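Local coordinates for protein 3,4-dihydroxybenzoate decarboxylase (Enterobacter cloacae, PDB 5NY5) that probably catalyses the reversible decarboxylation of 3,4-dihydroxybenzoate to catechol with the help of prenylated FMN, as a member of the UbiD family, at residues 3-8 and 211-216; 243-248 and 256-261; 287-292 and 436-441; 349-354 and 368-373; 373-378 and 465-470. All coordinates share one frame; numbering follows the deposited sequence.

Contact 1. Residues 3-8 and 211-216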
# COMPACT_ATOMS: atom_id res chain seq x y z
N ASN A 3 -33.18 29.10 44.04
CA ASN A 3 -33.50 28.10 43.02
C ASN A 3 -32.71 28.25 41.71
O ASN A 3 -32.30 27.24 41.14
CB ASN A 3 -35.00 28.12 42.72
CG ASN A 3 -35.53 26.76 42.32
OD1 ASN A 3 -35.05 25.73 42.80
ND2 ASN A 3 -36.50 26.74 41.42
N PRO A 4 -32.50 29.46 41.20
CA PRO A 4 -31.62 29.62 40.04
C PRO A 4 -30.16 29.48 40.44
O PRO A 4 -29.80 29.52 41.62
CB PRO A 4 -31.93 31.04 39.55
CG PRO A 4 -32.32 31.75 40.77
CD PRO A 4 -33.11 30.76 41.57
N ILE A 5 -29.31 29.33 39.43
CA ILE A 5 -27.87 29.16 39.63
C ILE A 5 -27.18 30.46 39.25
O ILE A 5 -27.42 31.00 38.16
CB ILE A 5 -27.32 27.98 38.81
CG1 ILE A 5 -28.00 26.68 39.24
CG2 ILE A 5 -25.82 27.87 39.00
CD1 ILE A 5 -27.38 25.45 38.63
N ASN A 6 -26.33 30.96 40.14
CA ASN A 6 -25.50 32.12 39.83
C ASN A 6 -24.10 32.03 40.41
O ASN A 6 -23.33 32.98 40.26
CB ASN A 6 -26.18 33.42 40.31
CG ASN A 6 -26.48 33.41 41.80
OD1 ASN A 6 -25.93 32.62 42.56
ND2 ASN A 6 -27.36 34.31 42.21
N ASP A 7 -23.75 30.93 41.07
CA ASP A 7 -22.40 30.75 41.60
C ASP A 7 -22.17 29.26 41.84
O ASP A 7 -23.02 28.42 41.52
CB ASP A 7 -22.20 31.57 42.88
CG ASP A 7 -23.30 31.36 43.91
OD1 ASP A 7 -23.97 30.31 43.86
OD2 ASP A 7 -23.47 32.24 44.77
N LEU A 8 -21.01 28.94 42.41
CA LEU A 8 -20.67 27.55 42.66
C LEU A 8 -21.60 26.92 43.70
O LEU A 8 -22.03 25.77 43.54
CB LEU A 8 -19.21 27.45 43.11
CG LEU A 8 -18.70 26.09 43.56
CD1 LEU A 8 -18.83 25.07 42.44
CD2 LEU A 8 -17.25 26.21 44.01
N GLY A 211 -13.61 28.91 41.44
CA GLY A 211 -14.83 28.58 42.15
C GLY A 211 -16.02 29.31 41.55
O GLY A 211 -16.50 30.29 42.13
N LEU A 212 -16.50 28.83 40.41
CA LEU A 212 -17.45 29.57 39.60
C LEU A 212 -18.68 28.72 39.29
O LEU A 212 -18.70 27.51 39.52
CB LEU A 212 -16.81 30.02 38.28
CG LEU A 212 -15.38 30.55 38.38
CD1 LEU A 212 -14.79 30.70 36.99
CD2 LEU A 212 -15.36 31.87 39.12
N ASP A 213 -19.70 29.39 38.79
CA ASP A 213 -20.80 28.71 38.12
C ASP A 213 -20.23 27.82 37.01
O ASP A 213 -19.44 28.30 36.19
CB ASP A 213 -21.76 29.75 37.54
CG ASP A 213 -23.06 29.15 37.02
OD1 ASP A 213 -23.16 27.92 36.88
OD2 ASP A 213 -23.99 29.93 36.74
N PRO A 214 -20.58 26.54 36.98
CA PRO A 214 -20.13 25.69 35.86
C PRO A 214 -20.46 26.27 34.50
O PRO A 214 -19.73 26.01 33.54
CB PRO A 214 -20.87 24.37 36.12
CG PRO A 214 -21.04 24.33 37.59
CD PRO A 214 -21.25 25.75 38.03
N ALA A 215 -21.53 27.05 34.39
CA ALA A 215 -21.85 27.71 33.13
C ALA A 215 -20.71 28.62 32.69
O ALA A 215 -20.44 28.74 31.49
CB ALA A 215 -23.15 28.49 33.25
N ILE A 216 -20.03 29.26 33.64
CA ILE A 216 -18.92 30.14 33.28
C ILE A 216 -17.74 29.32 32.79
O ILE A 216 -17.18 29.59 31.72
CB ILE A 216 -18.53 31.03 34.47
CG1 ILE A 216 -19.70 31.94 34.86
CG2 ILE A 216 -17.29 31.83 34.15
CD1 ILE A 216 -19.36 32.93 35.96
O HOH W 1 -19.05 30.90 42.22
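Ile5 and Asp213 meet with their side chains crossing at about a right angle, and the methyl CG2 of Ile5 lies 3.4 Å from OD1 of Asp213. That methyl stands anti to the Ile5 backbone N, while the carboxylate of Asp213 is likewise swung away from its own N (chi1 -170°), which brings the carboxylate against that methyl; the isoleucine branch packs on it without competing for its hydrogen bonds. At the other end Leu8 rests on the backbone of 211-212: its CB is 3.6 Å from the carbonyl O of Leu212, and its CD2 is 3.9 Å from CA of Gly211. Glycine suits this spot, because phi is positive (84°) and a side chain would press on the preceding carbonyl oxygen. The two backbones run nearly antiparallel but share no direct hydrogen bond. Instead a water accepts from Leu8 N at 2.8 Å and donates to Gly211 O.

Both aspartates are N-caps. Asp213 OD1 accepts from Ala215 N at 3.1 Å, met from above the carboxylate plane, and also forms a salt bridge with Arg241; Asp7 OD1 caps helix 8-16 through Ser10 N, and OD2 pairs with Arg260. Two helices thus start side by side, and their partly positive N-terminal ends, together with the arginines, would be expected to stabilise both carboxylates as anions in this buried place.

Contact 2. Residues 243-248 and 256-261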
# COMPACT_ATOMS: atom_id res chain seq x y z
N GLN A 243 -29.28 35.50 32.90
CA GLN A 243 -28.91 36.43 33.96
C GLN A 243 -27.46 36.83 33.76
O GLN A 243 -26.57 35.97 33.76
CB GLN A 243 -29.12 35.78 35.33
CG GLN A 243 -28.79 36.69 36.50
CD GLN A 243 -29.83 37.77 36.70
OE1 GLN A 243 -31.00 37.61 36.34
NE2 GLN A 243 -29.41 38.88 37.30
N PRO A 244 -27.17 38.12 33.59
CA PRO A 244 -25.80 38.53 33.26
C PRO A 244 -24.82 38.18 34.37
O PRO A 244 -25.13 38.24 35.56
CB PRO A 244 -25.93 40.05 33.09
CG PRO A 244 -27.19 40.42 33.77
CD PRO A 244 -28.11 39.25 33.61
N VAL A 245 -23.61 37.80 33.95
CA VAL A 245 -22.53 37.55 34.89
C VAL A 245 -22.07 38.87 35.50
O VAL A 245 -21.85 39.85 34.79
CB VAL A 245 -21.37 36.83 34.19
CG1 VAL A 245 -20.23 36.57 35.16
CG2 VAL A 245 -21.85 35.53 33.57
N GLU A 246 -21.93 38.89 36.82
CA GLU A 246 -21.59 40.12 37.52
C GLU A 246 -20.08 40.24 37.70
O GLU A 246 -19.40 39.26 38.04
CB GLU A 246 -22.28 40.17 38.89
CG GLU A 246 -23.79 40.32 38.79
CD GLU A 246 -24.50 40.04 40.09
OE1 GLU A 246 -25.73 39.79 40.07
OE2 GLU A 246 -23.84 40.06 41.15
N LEU A 247 -19.56 41.44 37.45
CA LEU A 247 -18.14 41.73 37.57
C LEU A 247 -17.92 42.81 38.62
O LEU A 247 -18.77 43.67 38.84
CB LEU A 247 -17.55 42.18 36.23
CG LEU A 247 -17.66 41.17 35.09
CD1 LEU A 247 -17.17 41.76 33.78
CD2 LEU A 247 -16.87 39.92 35.43
N VAL A 248 -16.76 42.75 39.27
CA VAL A 248 -16.39 43.70 40.31
C VAL A 248 -14.99 44.22 40.02
O VAL A 248 -14.11 43.46 39.61
CB VAL A 248 -16.46 43.06 41.72
CG1 VAL A 248 -15.67 41.76 41.75
CG2 VAL A 248 -15.96 44.03 42.78
N LYS A 256 -10.88 43.72 36.42
CA LYS A 256 -12.07 43.28 37.12
C LYS A 256 -11.99 41.79 37.44
O LYS A 256 -11.15 41.06 36.90
CB LYS A 256 -13.32 43.57 36.28
CG LYS A 256 -13.59 45.05 36.07
CD LYS A 256 -13.80 45.36 34.60
CE LYS A 256 -13.86 46.86 34.36
NZ LYS A 256 -13.78 47.20 32.91
N ALA A 257 -12.86 41.35 38.34
CA ALA A 257 -12.91 39.96 38.77
C ALA A 257 -14.36 39.48 38.80
O ALA A 257 -15.30 40.27 38.79
CB ALA A 257 -12.27 39.77 40.15
N ILE A 258 -14.52 38.16 38.84
CA ILE A 258 -15.85 37.56 38.92
C ILE A 258 -16.42 37.84 40.30
O ILE A 258 -15.86 37.41 41.32
CB ILE A 258 -15.79 36.06 38.63
CG1 ILE A 258 -15.27 35.80 37.22
CG2 ILE A 258 -17.17 35.43 38.81
CD1 ILE A 258 -16.14 36.38 36.13
N ALA A 259 -17.54 38.56 40.34
CA ALA A 259 -18.10 39.00 41.62
C ALA A 259 -18.58 37.81 42.45
O ALA A 259 -18.42 37.81 43.68
CB ALA A 259 -19.24 39.99 41.39
N ARG A 260 -19.17 36.81 41.81
CA ARG A 260 -19.73 35.66 42.51
C ARG A 260 -18.71 34.55 42.72
O ARG A 260 -19.09 33.45 43.15
CB ARG A 260 -20.93 35.11 41.74
CG ARG A 260 -22.04 36.13 41.51
CD ARG A 260 -22.75 36.47 42.80
NE ARG A 260 -23.65 35.40 43.21
CZ ARG A 260 -24.30 35.38 44.37
NH1 ARG A 260 -24.15 36.38 45.23
NH2 ARG A 260 -25.10 34.36 44.67
N ALA A 261 -17.44 34.80 42.44
CA ALA A 261 -16.44 33.75 42.53
C ALA A 261 -16.16 33.38 43.99
O ALA A 261 -16.51 34.10 44.92
CB ALA A 261 -15.14 34.19 41.85
O HOH W 2 -20.21 37.27 39.21
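Val248 reaches over its partner strand with CG1, which lies 3.3 Å from the carbonyl O of Ala257 and 3.7 Å from CA of Ala259. This branch sits between the backbone N and carbonyl carbon (chi1 52°), turned onto the neighbouring backbone. The small methyls of Ala257 and Ala259 let the valine come this close, with Ala259 CB 4.0 Å from Val248 CG1. Ala259 itself turns toward the other strand: its CB is 3.9 Å from CB of Glu246, and its N donates to Glu246 O over 3.0 Å from above the carbonyl plane. The rest of Glu246 extends alongside Arg260, but the charged ends do not meet, the guanidinium being committed to Asp7. Although the Leu247 and Ile258 side chains start out diverging, Leu247 CD2 meets Ile258 CD1 at 3.7 Å, and both rest on Leu234 of helix 234-241.

Val248 and Ala257 form an antiparallel hydrogen-bonded pair, Val248 N to Ala257 O at 2.9 Å and Ala257 N to Val248 O at 2.8 Å. Beyond it a type I turn from Ile258 to Ala261 leads out of the strand. This is a beta hairpin whose first strand also joins strand 108-110 in a three-stranded sheet.

Contact 3. Residues 287-292 and 436-441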
# COMPACT_ATOMS: atom_id res chain seq x y z
N MSE A 287 2.89 18.36 35.07
CA MSE A 287 1.60 17.88 35.53
C MSE A 287 1.08 16.78 34.61
O MSE A 287 1.48 16.70 33.45
CB MSE A 287 0.60 19.03 35.56
CG MSE A 287 -0.24 19.13 36.81
SE MSE A 287 -1.77 20.27 36.49
CE MSE A 287 -3.04 18.92 35.89
N PRO A 288 0.20 15.92 35.12
CA PRO A 288 -0.52 15.01 34.22
C PRO A 288 -1.31 15.80 33.19
O PRO A 288 -2.04 16.73 33.51
CB PRO A 288 -1.45 14.24 35.17
CG PRO A 288 -0.77 14.31 36.49
CD PRO A 288 -0.08 15.64 36.54
N GLU A 289 -1.14 15.43 31.92
CA GLU A 289 -1.82 16.08 30.82
C GLU A 289 -3.07 15.29 30.42
O GLU A 289 -3.28 14.16 30.86
CB GLU A 289 -0.88 16.24 29.63
CG GLU A 289 0.40 17.00 29.94
CD GLU A 289 0.16 18.46 30.24
OE1 GLU A 289 1.07 19.10 30.81
OE2 GLU A 289 -0.92 18.98 29.91
N PHE A 290 -3.89 15.91 29.57
CA PHE A 290 -5.13 15.27 29.17
C PHE A 290 -4.95 13.95 28.40
O PHE A 290 -5.82 13.09 28.54
CB PHE A 290 -5.99 16.26 28.37
CG PHE A 290 -5.48 16.55 26.98
CD1 PHE A 290 -5.90 15.79 25.90
CD2 PHE A 290 -4.61 17.60 26.76
CE1 PHE A 290 -5.44 16.05 24.63
CE2 PHE A 290 -4.14 17.87 25.49
CZ PHE A 290 -4.56 17.10 24.42
N PRO A 291 -3.89 13.73 27.60
CA PRO A 291 -3.75 12.41 26.96
C PRO A 291 -3.53 11.28 27.95
O PRO A 291 -3.77 10.12 27.59
CB PRO A 291 -2.54 12.59 26.04
CG PRO A 291 -2.45 14.04 25.81
CD PRO A 291 -2.85 14.65 27.11
N GLY A 292 -3.08 11.56 29.17
CA GLY A 292 -2.89 10.54 30.18
C GLY A 292 -1.47 10.39 30.67
O GLY A 292 -1.20 9.50 31.49
N HIS A 436 -0.74 17.21 17.61
CA HIS A 436 -0.58 17.79 18.94
C HIS A 436 0.71 17.26 19.56
O HIS A 436 1.03 16.08 19.41
CB HIS A 436 -1.78 17.46 19.83
CG HIS A 436 -1.92 18.38 21.00
ND1 HIS A 436 -0.98 18.45 22.01
CD2 HIS A 436 -2.90 19.26 21.34
CE1 HIS A 436 -1.37 19.33 22.91
NE2 HIS A 436 -2.53 19.84 22.53
N GLN A 437 1.42 18.13 20.26
CA GLN A 437 2.71 17.78 20.84
C GLN A 437 2.59 16.78 21.98
O GLN A 437 3.55 16.06 22.26
CB GLN A 437 3.42 19.03 21.34
CG GLN A 437 3.82 20.00 20.25
CD GLN A 437 5.22 19.76 19.74
OE1 GLN A 437 6.01 19.05 20.37
NE2 GLN A 437 5.54 20.35 18.59
N LEU A 438 1.44 16.71 22.65
CA LEU A 438 1.31 15.89 23.84
C LEU A 438 0.95 14.44 23.54
O LEU A 438 0.90 13.62 24.46
CB LEU A 438 0.27 16.49 24.79
CG LEU A 438 0.79 17.74 25.51
CD1 LEU A 438 -0.27 18.31 26.43
CD2 LEU A 438 2.06 17.42 26.29
N ASP A 439 0.69 14.10 22.28
CA ASP A 439 0.61 12.70 21.89
C ASP A 439 2.03 12.15 21.78
O ASP A 439 2.79 12.61 20.92
CB ASP A 439 -0.12 12.55 20.56
CG ASP A 439 -0.31 11.09 20.14
OD1 ASP A 439 0.35 10.19 20.70
OD2 ASP A 439 -1.13 10.84 19.23
N PRO A 440 2.43 11.19 22.62
CA PRO A 440 3.82 10.72 22.58
C PRO A 440 4.15 9.92 21.33
O PRO A 440 5.33 9.82 20.98
CB PRO A 440 3.93 9.84 23.84
CG PRO A 440 2.71 10.16 24.66
CD PRO A 440 1.65 10.54 23.69
N SER A 441 3.15 9.36 20.65
CA SER A 441 3.40 8.63 19.41
C SER A 441 3.61 9.56 18.22
O SER A 441 3.99 9.08 17.15
CB SER A 441 2.25 7.67 19.12
OG SER A 441 1.08 8.37 18.76
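The ring of Phe290 stands on edge against the imidazole face of His436, with centroids 5.3 Å apart and planes at 81°, a T-shaped pair between loops far apart in sequence. CZ and CE2 form the leading edge, each 3.9 Å from NE2 of His436, and the two side chains approach from opposite directions. Phe290 projects its ring through a first torsion (chi1 72°) that places CG in the crowded position between backbone N and carbonyl carbon. The imidazole is held against rotation from within its own loop: ND1, in the ring plane, accepts from Leu438 N at 3.0 Å. Histidine suits this place by offering a flat face to the phenyl edge and an acceptor to the turn. Phe364 adds further edge-to-face contacts to both rings.

Two type I turns, Glu289 to Gly292 and His436 to Asp439, abut, bringing the FMN-binding Rift-related region against the C-terminal domain of the UbiD fold. Leu438 of the second turn points its side chain at the first. Its CD1 touches Phe290 CE2 at 4.0 Å and lies 3.6 Å from OE2 of Glu289, while its CB meets CG of Pro291 at 3.8 Å, the proline crossing it at about a right angle.

Glu289 folds back at chi2 (-68°), and Leu438 crosses its bent chain at about a right angle. Its other oxygen, Glu289 OE1, forms a salt bridge with Arg171, which binds prenylated FMN; this is consistent with a second-shell role for the glutamate at the cofactor site. The carbonyl O of Pro291 accepts from Trp415 of a neighbouring subunit.

Contact 4. Residues 349-354 and 368-373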
# COMPACT_ATOMS: atom_id res chain seq x y z
N GLY A 349 -28.52 18.27 7.49
CA GLY A 349 -29.32 17.11 7.81
C GLY A 349 -28.60 15.78 7.78
O GLY A 349 -29.26 14.75 7.95
N PHE A 350 -27.29 15.78 7.59
CA PHE A 350 -26.53 14.54 7.45
C PHE A 350 -25.96 14.08 8.78
O PHE A 350 -26.24 12.97 9.24
CB PHE A 350 -25.42 14.74 6.41
CG PHE A 350 -24.68 13.48 6.05
CD1 PHE A 350 -25.35 12.37 5.56
CD2 PHE A 350 -23.30 13.42 6.16
CE1 PHE A 350 -24.67 11.23 5.22
CE2 PHE A 350 -22.61 12.28 5.81
CZ PHE A 350 -23.29 11.18 5.34
N LEU A 351 -25.15 14.93 9.42
CA LEU A 351 -24.60 14.60 10.72
C LEU A 351 -25.71 14.55 11.76
O LEU A 351 -26.49 15.49 11.89
CB LEU A 351 -23.55 15.63 11.12
CG LEU A 351 -22.73 15.31 12.38
CD1 LEU A 351 -21.84 14.10 12.14
CD2 LEU A 351 -21.91 16.51 12.79
N GLN A 352 -25.79 13.43 12.49
CA GLN A 352 -26.78 13.29 13.54
C GLN A 352 -26.24 13.73 14.89
O GLN A 352 -26.95 14.40 15.66
CB GLN A 352 -27.27 11.84 13.62
CG GLN A 352 -27.80 11.30 12.31
CD GLN A 352 -28.88 12.18 11.73
OE1 GLN A 352 -29.89 12.46 12.37
NE2 GLN A 352 -28.68 12.64 10.49
N ASN A 353 -25.00 13.40 15.19
CA ASN A 353 -24.37 13.79 16.44
C ASN A 353 -22.87 13.59 16.30
O ASN A 353 -22.40 13.00 15.32
CB ASN A 353 -24.92 12.99 17.63
CG ASN A 353 -24.87 13.76 18.93
OD1 ASN A 353 -24.12 14.73 19.06
ND2 ASN A 353 -25.67 13.33 19.89
N VAL A 354 -22.13 14.08 17.28
CA VAL A 354 -20.67 13.96 17.29
C VAL A 354 -20.22 13.90 18.74
O VAL A 354 -20.76 14.59 19.60
CB VAL A 354 -20.01 15.13 16.52
CG1 VAL A 354 -20.57 16.46 16.97
CG2 VAL A 354 -18.49 15.10 16.69
N LEU A 368 -18.32 10.34 14.77
CA LEU A 368 -19.32 11.02 13.97
C LEU A 368 -20.46 10.07 13.64
O LEU A 368 -20.22 8.97 13.13
CB LEU A 368 -18.72 11.60 12.69
CG LEU A 368 -18.18 13.03 12.77
CD1 LEU A 368 -17.04 13.15 13.77
CD2 LEU A 368 -17.75 13.51 11.40
N GLN A 369 -21.68 10.49 13.93
CA GLN A 369 -22.88 9.71 13.66
C GLN A 369 -23.61 10.35 12.50
O GLN A 369 -24.13 11.46 12.63
CB GLN A 369 -23.77 9.64 14.90
CG GLN A 369 -24.91 8.66 14.78
CD GLN A 369 -25.82 8.69 15.99
OE1 GLN A 369 -26.25 9.76 16.42
NE2 GLN A 369 -26.11 7.53 16.55
N VAL A 370 -23.63 9.67 11.36
CA VAL A 370 -24.27 10.18 10.16
C VAL A 370 -25.43 9.27 9.79
O VAL A 370 -25.54 8.14 10.27
CB VAL A 370 -23.28 10.30 8.98
CG1 VAL A 370 -22.14 11.23 9.34
CG2 VAL A 370 -22.76 8.93 8.59
N LYS A 371 -26.30 9.79 8.93
CA LYS A 371 -27.45 9.04 8.44
C LYS A 371 -27.51 9.19 6.93
O LYS A 371 -27.79 10.28 6.41
CB LYS A 371 -28.74 9.54 9.08
CG LYS A 371 -30.00 8.82 8.61
CD LYS A 371 -31.24 9.43 9.24
CE LYS A 371 -32.50 8.68 8.82
NZ LYS A 371 -33.73 9.37 9.29
N LYS A 372 -27.24 8.10 6.21
CA LYS A 372 -27.38 8.10 4.76
C LYS A 372 -28.86 7.99 4.41
O LYS A 372 -29.50 6.98 4.71
CB LYS A 372 -26.57 6.97 4.14
CG LYS A 372 -25.07 7.14 4.32
CD LYS A 372 -24.31 5.92 3.84
CE LYS A 372 -22.84 6.01 4.19
NZ LYS A 372 -22.14 4.73 3.93
N ARG A 373 -29.39 9.04 3.78
CA ARG A 373 -30.80 9.12 3.46
C ARG A 373 -31.11 8.82 2.01
O ARG A 373 -32.26 8.52 1.68
CB ARG A 373 -31.32 10.52 3.81
CG ARG A 373 -30.81 11.04 5.14
CD ARG A 373 -30.62 12.55 5.12
NE ARG A 373 -29.53 12.96 4.23
CZ ARG A 373 -29.16 14.22 4.05
NH1 ARG A 373 -29.79 15.20 4.68
NH2 ARG A 373 -28.16 14.50 3.23
O HOH W 3 -27.29 10.47 18.77
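A classic beta bulge interrupts the hairpin of strands 351-356 and 365-370, with Gln352 and Asn353 both facing Gln369. Gln369 O receives Gln352 N at 2.6 Å and, more weakly, Asn353 N at 3.3 Å; regular pairing resumes where Gln369 N donates to Asn353 O at 3.0 Å. Before the bulge, Phe350 O is gripped by two donors from opposite faces of its carbonyl plane, Lys371 N at 3.2 Å and the side-chain amide NE2 of Gln352 at 2.8 Å. Gln352 suits this place because its chain, bent at chi2 (-54°), curls back to its own strand, with the amide beside CB of Lys371.

Phe350 throws its ring anti to the backbone N (chi1 -173°), laying one face against Val370. CB of the valine lies over that face, offset toward the rim and 3.9 Å from the ring centroid, a CH-pi contact, and the compact branched side chain presents methyls to the ring as well. Leu351, Val354, Leu368 and Val370 form the apolar side of the hairpin. The Val354 and Leu368 side chains lie side by side, pointing the same way, with CG2 and CD1 3.8 Å apart, and Leu351 CD1 sits between Leu368 and Val370. Helices 324-346 and 380-391 pack on this side.

Asn353 and Gln369 point to the opposite face, beside Ile407, where a water donates to Gln369 OE1 at 2.7 Å and weakly accepts from Asn353 ND2. A bulged antiparallel hairpin of this kind forms the edge of the mixed sheet in the C-terminal domain, with strand 351-356 outermost.

Contact 5. Residues 373-378 and 465-470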
# COMPACT_ATOMS: atom_id res chain seq x y z
N ARG A 373 -29.39 9.04 3.78
CA ARG A 373 -30.80 9.12 3.46
C ARG A 373 -31.11 8.82 2.01
O ARG A 373 -32.26 8.52 1.68
CB ARG A 373 -31.32 10.52 3.81
CG ARG A 373 -30.81 11.04 5.14
CD ARG A 373 -30.62 12.55 5.12
NE ARG A 373 -29.53 12.96 4.23
CZ ARG A 373 -29.16 14.22 4.05
NH1 ARG A 373 -29.79 15.20 4.68
NH2 ARG A 373 -28.16 14.50 3.23
N GLN A 374 -30.12 8.89 1.14
CA GLN A 374 -30.31 8.76 -0.30
C GLN A 374 -29.01 8.24 -0.89
O GLN A 374 -27.96 8.30 -0.24
CB GLN A 374 -30.71 10.10 -0.93
CG GLN A 374 -29.95 11.28 -0.36
CD GLN A 374 -30.49 12.60 -0.88
OE1 GLN A 374 -31.20 12.64 -1.88
NE2 GLN A 374 -30.15 13.68 -0.19
N PRO A 375 -29.04 7.71 -2.12
CA PRO A 375 -27.80 7.21 -2.74
C PRO A 375 -26.68 8.24 -2.79
O PRO A 375 -25.51 7.89 -2.60
CB PRO A 375 -28.25 6.80 -4.14
CG PRO A 375 -29.69 6.47 -3.99
CD PRO A 375 -30.22 7.44 -2.97
N SER A 376 -27.01 9.51 -3.03
CA SER A 376 -25.99 10.55 -3.09
C SER A 376 -25.25 10.73 -1.77
O SER A 376 -24.17 11.33 -1.75
CB SER A 376 -26.62 11.88 -3.52
OG SER A 376 -27.66 12.25 -2.65
N ASP A 377 -25.81 10.24 -0.66
CA ASP A 377 -25.12 10.35 0.61
C ASP A 377 -23.91 9.44 0.70
O ASP A 377 -23.00 9.70 1.50
CB ASP A 377 -26.08 10.06 1.77
CG ASP A 377 -26.92 11.26 2.14
OD1 ASP A 377 -26.48 12.39 1.85
OD2 ASP A 377 -28.00 11.07 2.72
N GLU A 378 -23.87 8.36 -0.09
CA GLU A 378 -22.68 7.53 -0.12
C GLU A 378 -21.51 8.33 -0.65
O GLU A 378 -21.59 8.95 -1.72
CB GLU A 378 -22.92 6.29 -0.99
CG GLU A 378 -21.73 5.36 -1.03
CD GLU A 378 -21.31 4.89 0.36
OE1 GLU A 378 -22.19 4.45 1.13
OE2 GLU A 378 -20.11 4.98 0.67
N VAL A 465 -22.37 1.55 7.05
CA VAL A 465 -22.79 0.53 6.08
C VAL A 465 -22.84 1.17 4.69
O VAL A 465 -23.45 2.24 4.53
CB VAL A 465 -24.14 -0.05 6.47
CG1 VAL A 465 -24.57 -1.12 5.48
CG2 VAL A 465 -24.09 -0.59 7.87
N PRO A 466 -22.21 0.58 3.68
CA PRO A 466 -22.35 1.10 2.32
C PRO A 466 -23.82 1.19 1.93
O PRO A 466 -24.61 0.31 2.26
CB PRO A 466 -21.60 0.07 1.47
CG PRO A 466 -20.63 -0.55 2.40
CD PRO A 466 -21.31 -0.59 3.74
N TRP A 467 -24.17 2.27 1.24
CA TRP A 467 -25.57 2.55 0.94
C TRP A 467 -26.26 1.36 0.30
O TRP A 467 -27.41 1.04 0.63
CB TRP A 467 -25.68 3.78 0.03
CG TRP A 467 -27.02 3.90 -0.60
CD1 TRP A 467 -27.39 3.49 -1.85
CD2 TRP A 467 -28.19 4.47 -0.01
NE1 TRP A 467 -28.71 3.77 -2.07
CE2 TRP A 467 -29.23 4.37 -0.95
CE3 TRP A 467 -28.46 5.05 1.23
CZ2 TRP A 467 -30.51 4.83 -0.70
CZ3 TRP A 467 -29.74 5.51 1.48
CH2 TRP A 467 -30.75 5.39 0.52
N ALA A 468 -25.58 0.68 -0.62
CA ALA A 468 -26.20 -0.40 -1.38
C ALA A 468 -26.50 -1.62 -0.52
O ALA A 468 -27.32 -2.45 -0.92
CB ALA A 468 -25.30 -0.80 -2.55
N LEU A 469 -25.86 -1.75 0.64
CA LEU A 469 -26.01 -2.94 1.47
C LEU A 469 -26.87 -2.70 2.71
O LEU A 469 -27.03 -3.63 3.51
CB LEU A 469 -24.63 -3.45 1.90
CG LEU A 469 -23.59 -3.61 0.81
CD1 LEU A 469 -22.30 -4.17 1.38
CD2 LEU A 469 -24.11 -4.49 -0.31
N LYS A 470 -27.43 -1.50 2.88
CA LYS A 470 -28.08 -1.14 4.14
C LYS A 470 -29.19 -2.11 4.52
O LYS A 470 -29.48 -2.29 5.71
CB LYS A 470 -28.62 0.29 4.06
CG LYS A 470 -27.55 1.36 3.98
CD LYS A 470 -28.17 2.74 3.82
CE LYS A 470 -28.80 3.24 5.11
NZ LYS A 470 -27.77 3.50 6.15
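Two short 3-10 turns, at 375-377 and 467-470, meet at the far end of the C-terminal domain, with the indole of Trp467 reaching from the second onto the first. One face of the indole receives the backbone around Gln374 and Pro375. CA of Pro375 stands 3.6 Å from the centroid of the five-membered ring and 11° off its normal, a CH-pi contact, while Pro375 CD touches Trp467 CZ2 at 3.5 Å and CZ3 meets Gln374 N at 3.4 Å. CG of the tryptophan is anti to its backbone N (chi1 165°), which sends the indole toward the 373-375 backbone, and chi2 (-97°) turns its face onto it. Proline suits the place as a compact apolar group that can begin a 3-10 turn.

Glu378 sends its carboxylate to the start of the second turn: OE1 accepts from Trp467 N at 2.9 Å, on the anti side but tilted from the carboxylate plane. The same oxygen pairs with Lys372, and OE2 accepts from Gln381 and forms a salt bridge with Arg451 of a neighbouring subunit, so this acid is probably stabilised as an anion.

Within the first loop Arg373 grips Asp377 side-on, its guanidinium in plane, with NE 2.9 Å from OD2 and NH2 3.0 Å from OD1, each on a syn lone pair, while the anti lone pair of Asp377 OD2 receives Arg373 N at 2.7 Å.

In the fold
From the N terminus, contact 1 closes a long loop of 202 residues, bringing the leading segment back to the start of helix 214-219. Contact 2 follows in series as a short hairpin, its centre about 11 Å from that of contact 1; the two touch. Contact 3 opens in the Rift-related region and closes only in the C-terminal domain, on the opposite side of the chain's centre from contacts 1 and 2. The hairpin of contact 4 is nested within that loop. Contact 5 starts at Arg373, which it shares with contact 4, and crosses contact 3, tying the end of the hairpin to the loop after strand 455-462. Contacts 3 and 5 both reach the same neighbouring subunit.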